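Long-range contact in protein F2 like fibronectin-binding protein (Streptococcus pneumoniae, PDB 5A0N), which probably helps the pneumococcus adhere to host tissue, as the N-terminal thioester domain of a surface adhesin whose internal thioester probably allows covalent binding to the host: residues Y19-G23 against F63-T67. Sequence-based numbering, arbitrary orientation.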
ATOM      1  N   TYR A  19      -2.051  -2.705  15.887  1.00  9.11           N
ATOM      2  CA  TYR A  19      -1.260  -1.768  15.102  1.00  8.81           C
ATOM      3  C   TYR A  19      -2.138  -0.639  14.586  1.00  8.40           C
ATOM      4  O   TYR A  19      -3.343  -0.844  14.343  1.00  8.85           O
ATOM      5  CB  TYR A  19      -0.603  -2.501  13.908  1.00  8.61           C
ATOM      6  CG  TYR A  19       0.337  -3.613  14.348  1.00  7.93           C
ATOM      7  CD1 TYR A  19      -0.151  -4.875  14.646  1.00  8.21           C
ATOM      8  CD2 TYR A  19       1.703  -3.392  14.522  1.00  7.95           C
ATOM      9  CE1 TYR A  19       0.657  -5.880  15.116  1.00  9.18           C
ATOM     10  CE2 TYR A  19       2.550  -4.403  14.953  1.00  8.64           C
ATOM     11  CZ  TYR A  19       2.016  -5.638  15.277  1.00  8.83           C
ATOM     12  OH  TYR A  19       2.896  -6.575  15.762  1.00 11.36           O
ATOM     13  N   TYR A  20      -1.524   0.527  14.390  1.00  8.18           N
ATOM     14  CA  TYR A  20      -2.163   1.711  13.838  1.00  8.21           C
ATOM     15  C   TYR A  20      -1.454   2.055  12.531  1.00  7.38           C
ATOM     16  O   TYR A  20      -0.352   1.569  12.270  1.00  8.22           O
ATOM     17  CB  TYR A  20      -2.061   2.914  14.779  1.00  9.08           C
ATOM     18  CG  TYR A  20      -2.496   2.695  16.207  1.00  9.20           C
ATOM     19  CD1 TYR A  20      -3.543   1.837  16.558  1.00 10.33           C
ATOM     20  CD2 TYR A  20      -1.873   3.380  17.221  1.00 10.86           C
ATOM     21  CE1 TYR A  20      -3.972   1.721  17.866  1.00 10.99           C
ATOM     22  CE2 TYR A  20      -2.266   3.267  18.522  1.00 12.12           C
ATOM     23  CZ  TYR A  20      -3.326   2.437  18.864  1.00 12.34           C
ATOM     24  OH  TYR A  20      -3.725   2.313  20.165  1.00 17.20           O
ATOM     25  N   SER A  21      -2.074   2.917  11.722  1.00  7.24           N
ATOM     26  CA  SER A  21      -1.398   3.435  10.541  1.00  7.13           C
ATOM     27  C   SER A  21      -1.448   4.959  10.498  1.00  6.97           C
ATOM     28  O   SER A  21      -2.436   5.609  10.898  1.00  7.76           O
ATOM     29  CB  SER A  21      -1.998   2.876   9.265  1.00  7.97           C
ATOM     30  OG  SER A  21      -1.394   3.403   8.105  1.00  7.92           O
ATOM     31  N   LEU A  22      -0.373   5.536   9.968  1.00  6.76           N
ATOM     32  CA  LEU A  22      -0.265   6.968   9.767  1.00  6.56           C
ATOM     33  C   LEU A  22      -1.110   7.445   8.595  1.00  6.78           C
ATOM     34  O   LEU A  22      -1.312   8.666   8.427  1.00  7.15           O
ATOM     35  CB  LEU A  22       1.192   7.381   9.570  1.00  6.96           C
ATOM     36  CG  LEU A  22       2.144   6.970  10.694  1.00  8.05           C
ATOM     37  CD1 LEU A  22       3.529   7.534  10.454  1.00  9.08           C
ATOM     38  CD2 LEU A  22       1.636   7.383  12.089  1.00  9.15           C
ATOM     39  N   GLY A  23      -1.625   6.529   7.778  1.00  6.83           N
ATOM     40  CA  GLY A  23      -2.513   6.898   6.710  1.00  7.17           C
ATOM     41  C   GLY A  23      -1.853   7.161   5.395  1.00  7.64           C
ATOM     42  O   GLY A  23      -0.627   7.066   5.265  1.00  7.64           O
ATOM     43  N   PHE A  63     -10.393   4.677   5.533  1.00  6.38           N
ATOM     44  CA  PHE A  63      -8.926   4.682   5.552  1.00  6.53           C
ATOM     45  C   PHE A  63      -8.449   5.005   6.955  1.00  6.12           C
ATOM     46  O   PHE A  63      -9.051   5.837   7.648  1.00  7.07           O
ATOM     47  CB  PHE A  63      -8.367   5.734   4.591  1.00  6.39           C
ATOM     48  CG  PHE A  63      -8.416   5.381   3.123  1.00  6.19           C
ATOM     49  CD1 PHE A  63      -9.325   4.466   2.575  1.00  7.36           C
ATOM     50  CD2 PHE A  63      -7.545   6.006   2.258  1.00  8.35           C
ATOM     51  CE1 PHE A  63      -9.338   4.233   1.225  1.00  7.47           C
ATOM     52  CE2 PHE A  63      -7.563   5.777   0.925  1.00  8.82           C
ATOM     53  CZ  PHE A  63      -8.480   4.906   0.405  1.00  8.45           C
ATOM     54  N   PRO A  64      -7.346   4.392   7.362  1.00  6.17           N
ATOM     55  CA  PRO A  64      -6.839   4.612   8.726  1.00  6.56           C
ATOM     56  C   PRO A  64      -6.043   5.893   8.865  1.00  6.34           C
ATOM     57  O   PRO A  64      -5.505   6.427   7.896  1.00  6.69           O
ATOM     58  CB  PRO A  64      -5.954   3.385   8.958  1.00  6.37           C
ATOM     59  CG  PRO A  64      -5.398   3.135   7.575  1.00  6.34           C
ATOM     60  CD  PRO A  64      -6.546   3.394   6.640  1.00  6.85           C
ATOM     61  N   SER A  65      -5.953   6.363  10.109  1.00  6.34           N
ATOM     62  CA  SER A  65      -5.170   7.564  10.381  1.00  6.54           C
ATOM     63  C   SER A  65      -4.788   7.581  11.860  1.00  6.78           C
ATOM     64  O   SER A  65      -5.213   6.741  12.642  1.00  7.57           O
ATOM     65  CB  SER A  65      -5.982   8.819  10.027  1.00  7.56           C
ATOM     66  OG  SER A  65      -7.180   8.911  10.803  1.00  8.06           O
ATOM     67  N   PHE A  66      -3.939   8.545  12.188  1.00  7.00           N
ATOM     68  CA  PHE A  66      -3.370   8.662  13.535  1.00  7.45           C
ATOM     69  C   PHE A  66      -3.191  10.136  13.884  1.00  7.20           C
ATOM     70  O   PHE A  66      -2.205  10.524  14.530  1.00  9.60           O
ATOM     71  CB  PHE A  66      -2.057   7.887  13.616  1.00  7.89           C
ATOM     72  CG  PHE A  66      -1.539   7.650  15.023  1.00  8.13           C
ATOM     73  CD1 PHE A  66      -2.324   7.022  15.973  1.00  9.72           C
ATOM     74  CD2 PHE A  66      -0.262   8.025  15.380  1.00  9.73           C
ATOM     75  CE1 PHE A  66      -1.855   6.778  17.255  1.00 10.86           C
ATOM     76  CE2 PHE A  66       0.231   7.774  16.667  1.00 10.58           C
ATOM     77  CZ  PHE A  66      -0.583   7.155  17.598  1.00 11.09           C
ATOM     78  N   THR A  67      -4.143  10.963  13.499  1.00  7.21           N
ATOM     79  CA  THR A  67      -4.025  12.387  13.764  1.00  6.44           C
ATOM     80  C   THR A  67      -4.097  12.680  15.274  1.00  6.56           C
ATOM     81  O   THR A  67      -4.957  12.142  15.957  1.00  7.55           O
ATOM     82  CB  THR A  67      -5.133  13.136  13.013  1.00  6.57           C
ATOM     83  OG1 THR A  67      -5.093  12.782  11.616  1.00  7.31           O
ATOM     84  CG2 THR A  67      -4.990  14.634  13.183  1.00  7.24           C
TER
HETATM   85  O   HOH W   1      -4.586   3.829  12.682  1.00  8.59           O
HETATM   86  O   HOH W   2      -2.303  10.235  10.584  1.00  8.61           O
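The CD2 side of the Tyr-20 ring meets Phe-66 obliquely: its CD2 comes within 3.4 Å of Phe-66 CE1, with the ring planes inclined at 31°. Phe-66, wholly apolar, suits its buried place, whereas Tyr-20, partly exposed, adds a polar hydroxyl to a ring that can still pack. At Ser-21 the small side chain lets Pro-64 close in, CB lying 3.8 Å from Pro-64 CG. The hydroxyl is swung away from the backbone N (chi1 178°), where OG accepts a nearly straight bond from Gly-23 N (3.2 Å, 166°), forming an ST turn over residues 21-23; OG also bonds to Thr-40 O. Water 1 accepts from Ser-21 N and donates to Ser-65 O. Leu-22 sends its CD2 branch back to Phe-66, 3.9 Å from CD2 of that ring, while water 2 joins Leu-22 O to Phe-66 N, 2.8 Å from each. Gly-23 brings its CA to 3.3 Å from Pro-64 O; glycine, with no side chain, suits this close approach and the positive phi. Through apolar packing and two bridging waters, the loop between strands 55-56 and 75-78 thus packs against strand 19-21, the outermost strand of a three-stranded antiparallel sheet.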